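Local atomic coordinates of diol-dehydratase (Roseburia inulinivorans, PDB entry 5I2A), a protein that catalyses the dehydration of 1,2-propanediol without vitamin B12, as a member of the glycyl radical enzyme family. Residues A[381-386]-A[408-413]; A[753-758]-A[786-791]. All blocks are in the same frame, centred on the assembly; numbering follows the deposited sequence.

Both contacts are buried and belong to one mixed sheet, in which each closes a parallel beta-alpha-beta unit. Interaction 1 joins strands 380-385 and 409-412, interaction 2 strands 756-759 and 787-792. The units meet antiparallel where 409-412 runs beside 787-792, with probable hydrogen bonds from Tyr410 N to Met788 O and from Asn412 N to Met786 O. Helix 766-781, the connection of the second unit, also packs on the side chains of Val385 and Tyr410 in the first. The chemistry differs: interaction 1 ends in an arginine-aspartate salt bridge, whereas interaction 2 relies on methionine-aromatic packing, a histidine that accepts a backbone N-H, and bound waters.

Interaction 1: A[381-386]-A[408-413]; sequences LSIRVW and PAYYND
The closest apolar side-chain contact between 381-386 and 408-413 is at Ile383, whose CG2 lies 3.4 Å from Tyr410 CD2 and also rests on CG of Pro408, 3.6 Å away. That methyl is placed by a first torsion of -178°, which sends CG1 anti to the backbone N and tucks CG2 between N and the carbonyl carbon. Packing is looser at Val385, where CG2 meets the edge of the same tyrosine ring 4.1 Å from CD2, and at Leu381, lying alongside Pro408. None of this borders solvent; helices 391-402 and 766-781 cover the Ile383 and Tyr410 face. The strands are parallel partners of a beta-alpha-beta crossover through helix 391-402, joined by alternating backbone bonds from Ala409 N to Leu381 O through Asp413 N to Val385 O. Arg384, on the Ser382 and Tyr411 face, makes a side-on, two-nitrogen salt bridge with Asp413 at the start of the following helix. Its NE meets Asp413 OD1 on the syn side at 2.9 Å. Arg384 NH2 meets Asp413 OD2 at 2.9 Å, in the guanidinium plane and 45° out of the carboxylate plane; the two planes are 52° apart. Tyr433 and Gln352 also bond this carboxylate, and Arg384 NH2 reaches the carbonyl of Arg431.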
ATOM      1  N   LEU A 381       1.387  30.949  22.322  1.00 12.78           N
ATOM      2  CA  LEU A 381       2.398  31.936  21.984  1.00 13.56           C
ATOM      3  C   LEU A 381       3.770  31.572  22.539  1.00 15.61           C
ATOM      4  O   LEU A 381       3.923  31.194  23.699  1.00 12.77           O
ATOM      5  CB  LEU A 381       1.989  33.320  22.491  1.00 12.64           C
ATOM      6  CG  LEU A 381       2.896  34.458  22.050  1.00 13.61           C
ATOM      7  CD1 LEU A 381       2.767  34.670  20.555  1.00 13.19           C
ATOM      8  CD2 LEU A 381       2.547  35.740  22.812  1.00 14.05           C
ATOM      9  N   SER A 382       4.771  31.706  21.692  1.00 12.35           N
ATOM     10  CA  SER A 382       6.129  31.371  22.068  1.00 11.54           C
ATOM     11  C   SER A 382       7.101  32.476  21.685  1.00 12.75           C
ATOM     12  O   SER A 382       6.823  33.289  20.804  1.00 13.94           O
ATOM     13  CB  SER A 382       6.534  30.062  21.397  1.00 12.00           C
ATOM     14  OG  SER A 382       5.686  29.019  21.795  1.00 13.38           O
ATOM     15  N   ILE A 383       8.260  32.491  22.325  1.00 12.76           N
ATOM     16  CA  ILE A 383       9.309  33.395  21.903  1.00 12.72           C
ATOM     17  C   ILE A 383      10.644  32.657  21.792  1.00 14.19           C
ATOM     18  O   ILE A 383      10.991  31.830  22.637  1.00 13.54           O
ATOM     19  CB  ILE A 383       9.430  34.613  22.865  1.00 14.51           C
ATOM     20  CG1 ILE A 383      10.503  35.586  22.366  1.00 11.37           C
ATOM     21  CG2 ILE A 383       9.693  34.153  24.307  1.00 10.59           C
ATOM     22  CD1 ILE A 383      10.446  36.959  23.052  1.00 13.45           C
ATOM     23  N   ARG A 384      11.360  32.923  20.711  1.00 14.43           N
ATOM     24  CA  ARG A 384      12.707  32.413  20.550  1.00 13.65           C
ATOM     25  C   ARG A 384      13.693  33.381  21.196  1.00 17.08           C
ATOM     26  O   ARG A 384      13.766  34.538  20.815  1.00 16.26           O
ATOM     27  CB  ARG A 384      13.044  32.218  19.069  1.00 12.92           C
ATOM     28  CG  ARG A 384      12.416  30.992  18.443  1.00 11.48           C
ATOM     29  CD  ARG A 384      12.760  30.870  16.954  1.00 13.18           C
ATOM     30  NE  ARG A 384      14.181  31.075  16.688  1.00 13.55           N
ATOM     31  CZ  ARG A 384      14.732  30.975  15.480  1.00 13.84           C
ATOM     32  NH1 ARG A 384      13.989  30.652  14.423  1.00 11.46           N
ATOM     33  NH2 ARG A 384      16.025  31.206  15.330  1.00 13.09           N
ATOM     34  N   VAL A 385      14.433  32.892  22.183  1.00 15.84           N
ATOM     35  CA  VAL A 385      15.456  33.667  22.867  1.00 16.58           C
ATOM     36  C   VAL A 385      16.842  33.306  22.316  1.00 17.08           C
ATOM     37  O   VAL A 385      17.170  32.124  22.177  1.00 14.56           O
ATOM     38  CB  VAL A 385      15.434  33.403  24.392  1.00 14.58           C
ATOM     39  CG1 VAL A 385      16.529  34.204  25.113  1.00 14.31           C
ATOM     40  CG2 VAL A 385      14.070  33.712  24.966  1.00 12.66           C
ATOM     41  N   TRP A 386      17.637  34.318  21.978  1.00 16.80           N
ATOM     42  CA  TRP A 386      19.037  34.098  21.605  1.00 17.78           C
ATOM     43  C   TRP A 386      19.894  35.241  22.147  1.00 20.63           C
ATOM     44  O   TRP A 386      19.362  36.220  22.664  1.00 19.86           O
ATOM     45  CB  TRP A 386      19.190  33.939  20.084  1.00 15.89           C
ATOM     46  CG  TRP A 386      19.085  35.198  19.286  1.00 18.63           C
ATOM     47  CD1 TRP A 386      17.985  35.987  19.130  1.00 17.07           C
ATOM     48  CD2 TRP A 386      20.117  35.789  18.495  1.00 17.06           C
ATOM     49  NE1 TRP A 386      18.274  37.044  18.307  1.00 17.86           N
ATOM     50  CE2 TRP A 386      19.578  36.945  17.900  1.00 16.93           C
ATOM     51  CE3 TRP A 386      21.451  35.453  18.234  1.00 19.26           C
ATOM     52  CZ2 TRP A 386      20.324  37.775  17.061  1.00 19.46           C
ATOM     53  CZ3 TRP A 386      22.199  36.282  17.401  1.00 18.93           C
ATOM     54  CH2 TRP A 386      21.629  37.427  16.825  1.00 19.97           C
ATOM     55  N   PRO A 408       4.566  34.267  26.861  1.00 13.37           N
ATOM     56  CA  PRO A 408       4.835  33.180  25.919  1.00 12.14           C
ATOM     57  C   PRO A 408       5.634  32.116  26.630  1.00 14.97           C
ATOM     58  O   PRO A 408       6.080  32.368  27.746  1.00 14.45           O
ATOM     59  CB  PRO A 408       5.664  33.846  24.831  1.00 13.21           C
ATOM     60  CG  PRO A 408       6.405  34.944  25.580  1.00 18.49           C
ATOM     61  CD  PRO A 408       5.499  35.396  26.695  1.00 12.66           C
ATOM     62  N   ALA A 409       5.791  30.950  26.020  1.00 14.19           N
ATOM     63  CA  ALA A 409       6.809  30.007  26.459  1.00 13.74           C
ATOM     64  C   ALA A 409       8.147  30.455  25.858  1.00 13.43           C
ATOM     65  O   ALA A 409       8.165  31.043  24.781  1.00 12.20           O
ATOM     66  CB  ALA A 409       6.466  28.580  26.028  1.00 11.33           C
ATOM     67  N   TYR A 410       9.242  30.168  26.557  1.00 11.51           N
ATOM     68  CA  TYR A 410      10.573  30.641  26.188  1.00 12.62           C
ATOM     69  C   TYR A 410      11.449  29.489  25.682  1.00 11.33           C
ATOM     70  O   TYR A 410      11.581  28.473  26.359  1.00 13.45           O
ATOM     71  CB  TYR A 410      11.245  31.338  27.395  1.00 14.11           C
ATOM     72  CG  TYR A 410      10.474  32.562  27.872  1.00 14.93           C
ATOM     73  CD1 TYR A 410       9.350  32.430  28.688  1.00 14.41           C
ATOM     74  CD2 TYR A 410      10.857  33.839  27.490  1.00 14.91           C
ATOM     75  CE1 TYR A 410       8.628  33.551  29.111  1.00 14.13           C
ATOM     76  CE2 TYR A 410      10.142  34.961  27.899  1.00 14.18           C
ATOM     77  CZ  TYR A 410       9.031  34.811  28.707  1.00 14.40           C
ATOM     78  OH  TYR A 410       8.320  35.912  29.102  1.00 14.29           O
ATOM     79  N   TYR A 411      12.050  29.663  24.504  1.00 12.02           N
ATOM     80  CA  TYR A 411      12.856  28.621  23.857  1.00 14.32           C
ATOM     81  C   TYR A 411      14.270  29.116  23.544  1.00 15.45           C
ATOM     82  O   TYR A 411      14.467  30.246  23.118  1.00 12.72           O
ATOM     83  CB  TYR A 411      12.168  28.121  22.578  1.00 10.66           C
ATOM     84  CG  TYR A 411      10.793  27.536  22.875  1.00 13.78           C
ATOM     85  CD1 TYR A 411      10.636  26.182  23.184  1.00 11.09           C
ATOM     86  CD2 TYR A 411       9.669  28.351  22.904  1.00 11.91           C
ATOM     87  CE1 TYR A 411       9.389  25.655  23.486  1.00 11.32           C
ATOM     88  CE2 TYR A 411       8.411  27.833  23.203  1.00 14.89           C
ATOM     89  CZ  TYR A 411       8.276  26.491  23.495  1.00 11.10           C
ATOM     90  OH  TYR A 411       7.037  26.007  23.808  1.00 14.17           O
ATOM     91  N   ASN A 412      15.243  28.241  23.753  1.00 13.41           N
ATOM     92  CA  ASN A 412      16.648  28.604  23.633  1.00 14.83           C
ATOM     93  C   ASN A 412      17.259  28.252  22.264  1.00 11.68           C
ATOM     94  O   ASN A 412      17.685  27.117  22.032  1.00 15.13           O
ATOM     95  CB  ASN A 412      17.422  27.928  24.772  1.00 12.58           C
ATOM     96  CG  ASN A 412      18.891  28.323  24.812  1.00 13.79           C
ATOM     97  OD1 ASN A 412      19.320  29.227  24.108  1.00 15.10           O
ATOM     98  ND2 ASN A 412      19.663  27.640  25.648  1.00 14.24           N
ATOM     99  N   ASP A 413      17.298  29.233  21.371  1.00 13.44           N
ATOM    100  CA  ASP A 413      18.003  29.116  20.082  1.00 15.03           C
ATOM    101  C   ASP A 413      19.348  28.406  20.175  1.00 15.87           C
ATOM    102  O   ASP A 413      19.669  27.552  19.344  1.00 15.18           O
ATOM    103  CB  ASP A 413      18.260  30.498  19.471  1.00 14.86           C
ATOM    104  CG  ASP A 413      17.084  31.027  18.676  1.00 13.63           C
ATOM    105  OD1 ASP A 413      15.948  30.592  18.926  1.00 16.11           O
ATOM    106  OD2 ASP A 413      17.296  31.889  17.797  1.00 14.84           O
TER

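Interaction 2: A[753-758]-A[786-791]; sequences TLFNMK and MHMQFN
Met757 O is approached by several groups at once: Asn791 N donates to it at 3.1 Å, the CA-H of Phe790 comes up at 3.2 Å between CA and O, and a water held by Asn791 ND2 adds a weak, long bond. Upstream, Met757 N donates a hydrogen bond to Gln789 O and Gln789 N bonds to Phe755 O, completing the parallel exchange. Before the regular pairing starts, a side chain takes over: His787 ND1 accepts the N-H of Phe755 at 3.2 Å, nearly straight at 167° and in the imidazole plane. Leu754 lies alongside this ring, its CG 3.7 Å from CE1 of His787. A second water bridges Thr753 OG1 and His787 O; Thr753 OG1 also bonds to His746 ND1. The apolar face is built from sulfur and rings. Phe755 and Met788 run side by side, Phe755 CD2 being 3.7 Å from Met788 CG, and the Met788 sulfur stands obliquely to the ring in a Met-aromatic contact. Met757, its CG anti to the backbone N (chi1 -174°), lies alongside Phe790, bends at its last torsion and makes a second oblique Met-aromatic contact; its CE touches CE of Met788 at 3.8 Å. Helices 734-741 and 766-781 close over this face. On the opposite face the amide ND2 of Asn756 bonds to Asp721 and to the carbonyl of Val815, two positions before Gly817, the predicted glycyl radical site. Strand 756-759, helix 766-781 and strand 787-792 form a beta-alpha-beta unit, consistent with the alpha/beta barrel in which glycyl radical enzymes house their radical loop.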
ATOM      1  N   THR A 753      12.288  19.390  25.408  1.00 13.41           N
ATOM      2  CA  THR A 753      12.041  19.176  26.835  1.00 11.24           C
ATOM      3  C   THR A 753      11.203  20.316  27.411  1.00 13.69           C
ATOM      4  O   THR A 753      11.145  21.408  26.853  1.00 14.43           O
ATOM      5  CB  THR A 753      13.356  19.036  27.653  1.00 13.42           C
ATOM      6  OG1 THR A 753      14.032  20.294  27.727  1.00 14.87           O
ATOM      7  CG2 THR A 753      14.287  18.002  27.024  1.00 15.89           C
ATOM      8  N   LEU A 754      10.537  20.057  28.526  1.00 13.83           N
ATOM      9  CA  LEU A 754       9.667  21.053  29.128  1.00 14.88           C
ATOM     10  C   LEU A 754      10.004  21.288  30.600  1.00 12.46           C
ATOM     11  O   LEU A 754       9.988  20.359  31.413  1.00 14.03           O
ATOM     12  CB  LEU A 754       8.195  20.636  28.991  1.00 12.48           C
ATOM     13  CG  LEU A 754       7.173  21.614  29.590  1.00 16.63           C
ATOM     14  CD1 LEU A 754       5.885  21.631  28.753  1.00 13.92           C
ATOM     15  CD2 LEU A 754       6.839  21.267  31.028  1.00 16.41           C
ATOM     16  N   PHE A 755      10.258  22.545  30.933  1.00 11.45           N
ATOM     17  CA  PHE A 755      10.547  22.950  32.312  1.00 15.01           C
ATOM     18  C   PHE A 755       9.489  23.963  32.773  1.00 15.69           C
ATOM     19  O   PHE A 755       9.503  25.124  32.353  1.00 13.92           O
ATOM     20  CB  PHE A 755      11.964  23.538  32.409  1.00 12.79           C
ATOM     21  CG  PHE A 755      12.442  23.833  33.825  1.00 14.46           C
ATOM     22  CD1 PHE A 755      11.718  23.423  34.943  1.00 15.31           C
ATOM     23  CD2 PHE A 755      13.626  24.536  34.023  1.00 10.72           C
ATOM     24  CE1 PHE A 755      12.173  23.698  36.230  1.00 14.51           C
ATOM     25  CE2 PHE A 755      14.091  24.819  35.309  1.00 14.37           C
ATOM     26  CZ  PHE A 755      13.359  24.395  36.416  1.00 16.03           C
ATOM     27  N   ASN A 756       8.573  23.494  33.614  1.00 13.01           N
ATOM     28  CA  ASN A 756       7.585  24.341  34.289  1.00 15.86           C
ATOM     29  C   ASN A 756       8.131  24.986  35.545  1.00 15.16           C
ATOM     30  O   ASN A 756       8.754  24.317  36.361  1.00 14.78           O
ATOM     31  CB  ASN A 756       6.355  23.529  34.702  1.00 15.21           C
ATOM     32  CG  ASN A 756       5.267  23.519  33.657  1.00 16.99           C
ATOM     33  OD1 ASN A 756       5.114  24.464  32.883  1.00 15.85           O
ATOM     34  ND2 ASN A 756       4.492  22.439  33.637  1.00 14.06           N
ATOM     35  N   MET A 757       7.838  26.270  35.735  1.00 17.57           N
ATOM     36  CA  MET A 757       8.076  26.898  37.025  1.00 17.78           C
ATOM     37  C   MET A 757       6.907  27.813  37.408  1.00 16.65           C
ATOM     38  O   MET A 757       6.283  28.422  36.546  1.00 18.07           O
ATOM     39  CB  MET A 757       9.398  27.670  37.000  1.00 17.83           C
ATOM     40  CG  MET A 757       9.813  28.235  38.339  1.00 20.72           C
ATOM     41  SD  MET A 757      11.442  29.003  38.337  1.00 22.84           S
ATOM     42  CE  MET A 757      12.512  27.581  38.412  1.00 15.91           C
ATOM     43  N   LYS A 758       6.594  27.885  38.698  1.00 16.88           N
ATOM     44  CA  LYS A 758       5.536  28.781  39.165  1.00 16.86           C
ATOM     45  C   LYS A 758       6.133  29.881  40.050  1.00 17.35           C
ATOM     46  O   LYS A 758       6.847  29.597  41.010  1.00 21.96           O
ATOM     47  CB  LYS A 758       4.443  27.995  39.910  1.00 17.64           C
ATOM     48  CG  LYS A 758       3.307  28.861  40.481  1.00 20.45           C
ATOM     49  CD  LYS A 758       2.077  28.023  40.882  1.00 21.03           C
ATOM     50  CE  LYS A 758       2.441  27.013  41.941  1.00 19.70           C
ATOM     51  NZ  LYS A 758       1.301  26.144  42.357  1.00 16.19           N
ATOM     52  N   MET A 786      16.819  23.988  27.545  1.00 13.84           N
ATOM     53  CA  MET A 786      16.185  24.214  26.246  1.00 13.41           C
ATOM     54  C   MET A 786      14.953  25.136  26.291  1.00 14.05           C
ATOM     55  O   MET A 786      14.676  25.877  25.350  1.00 14.14           O
ATOM     56  CB  MET A 786      15.799  22.865  25.626  1.00 12.90           C
ATOM     57  CG  MET A 786      15.155  22.973  24.246  1.00 14.26           C
ATOM     58  SD  MET A 786      14.685  21.387  23.516  1.00 21.25           S
ATOM     59  CE  MET A 786      16.273  20.560  23.446  1.00 18.81           C
ATOM     60  N   HIS A 787      14.216  25.077  27.387  1.00 15.94           N
ATOM     61  CA  HIS A 787      12.900  25.689  27.444  1.00 13.79           C
ATOM     62  C   HIS A 787      12.463  25.988  28.871  1.00 12.39           C
ATOM     63  O   HIS A 787      12.767  25.227  29.782  1.00 13.61           O
ATOM     64  CB  HIS A 787      11.868  24.769  26.784  1.00 15.24           C
ATOM     65  CG  HIS A 787      10.476  25.004  27.270  1.00 13.64           C
ATOM     66  ND1 HIS A 787       9.987  24.437  28.428  1.00 14.59           N
ATOM     67  CD2 HIS A 787       9.485  25.791  26.790  1.00 10.88           C
ATOM     68  CE1 HIS A 787       8.747  24.842  28.623  1.00 12.96           C
ATOM     69  NE2 HIS A 787       8.417  25.665  27.641  1.00 13.92           N
ATOM     70  N   MET A 788      11.746  27.095  29.052  1.00 15.00           N
ATOM     71  CA  MET A 788      11.121  27.418  30.337  1.00 16.91           C
ATOM     72  C   MET A 788       9.789  28.106  30.117  1.00 14.59           C
ATOM     73  O   MET A 788       9.623  28.850  29.150  1.00 15.48           O
ATOM     74  CB  MET A 788      12.003  28.331  31.193  1.00 15.02           C
ATOM     75  CG  MET A 788      13.064  27.638  32.005  1.00 22.75           C
ATOM     76  SD  MET A 788      13.850  28.790  33.173  1.00 20.27           S
ATOM     77  CE  MET A 788      12.961  28.452  34.696  1.00 17.64           C
ATOM     78  N   GLN A 789       8.855  27.887  31.036  1.00 14.24           N
ATOM     79  CA  GLN A 789       7.571  28.584  31.001  1.00 11.72           C
ATOM     80  C   GLN A 789       6.991  28.707  32.409  1.00 12.88           C
ATOM     81  O   GLN A 789       7.315  27.919  33.293  1.00 15.16           O
ATOM     82  CB  GLN A 789       6.587  27.858  30.095  1.00 12.40           C
ATOM     83  CG  GLN A 789       6.270  26.469  30.603  1.00 15.08           C
ATOM     84  CD  GLN A 789       5.431  25.647  29.628  1.00 17.65           C
ATOM     85  OE1 GLN A 789       4.588  24.860  30.050  1.00 17.29           O
ATOM     86  NE2 GLN A 789       5.655  25.834  28.329  1.00 14.46           N
ATOM     87  N   PHE A 790       6.119  29.692  32.597  1.00 11.94           N
ATOM     88  CA  PHE A 790       5.780  30.149  33.935  1.00 14.96           C
ATOM     89  C   PHE A 790       4.302  30.378  34.182  1.00 13.39           C
ATOM     90  O   PHE A 790       3.615  31.036  33.397  1.00 14.47           O
ATOM     91  CB  PHE A 790       6.513  31.455  34.237  1.00 12.21           C
ATOM     92  CG  PHE A 790       7.996  31.370  34.056  1.00 10.55           C
ATOM     93  CD1 PHE A 790       8.565  31.538  32.805  1.00 11.37           C
ATOM     94  CD2 PHE A 790       8.818  31.155  35.139  1.00 11.35           C
ATOM     95  CE1 PHE A 790       9.933  31.469  32.642  1.00  9.82           C
ATOM     96  CE2 PHE A 790      10.179  31.093  34.981  1.00 16.19           C
ATOM     97  CZ  PHE A 790      10.734  31.254  33.729  1.00 14.68           C
ATOM     98  N   ASN A 791       3.828  29.829  35.291  1.00 14.55           N
ATOM     99  CA  ASN A 791       2.631  30.337  35.943  1.00 13.80           C
ATOM    100  C   ASN A 791       3.037  31.513  36.807  1.00 16.37           C
ATOM    101  O   ASN A 791       4.112  31.503  37.407  1.00 16.93           O
ATOM    102  CB  ASN A 791       1.965  29.271  36.810  1.00 12.75           C
ATOM    103  CG  ASN A 791       0.942  28.467  36.059  1.00 15.23           C
ATOM    104  OD1 ASN A 791      -0.014  29.018  35.505  1.00 16.89           O
ATOM    105  ND2 ASN A 791       1.145  27.148  36.013  1.00 14.82           N
TER
HETATM  106  O   HOH W   1      13.943  22.808  29.260  1.00 12.68           O
HETATM  107  O   HOH W   2       4.596  26.854  34.175  1.00 13.34           O
HETATM  108  O   HOH W   3       3.731  26.032  36.656  1.00 19.04           O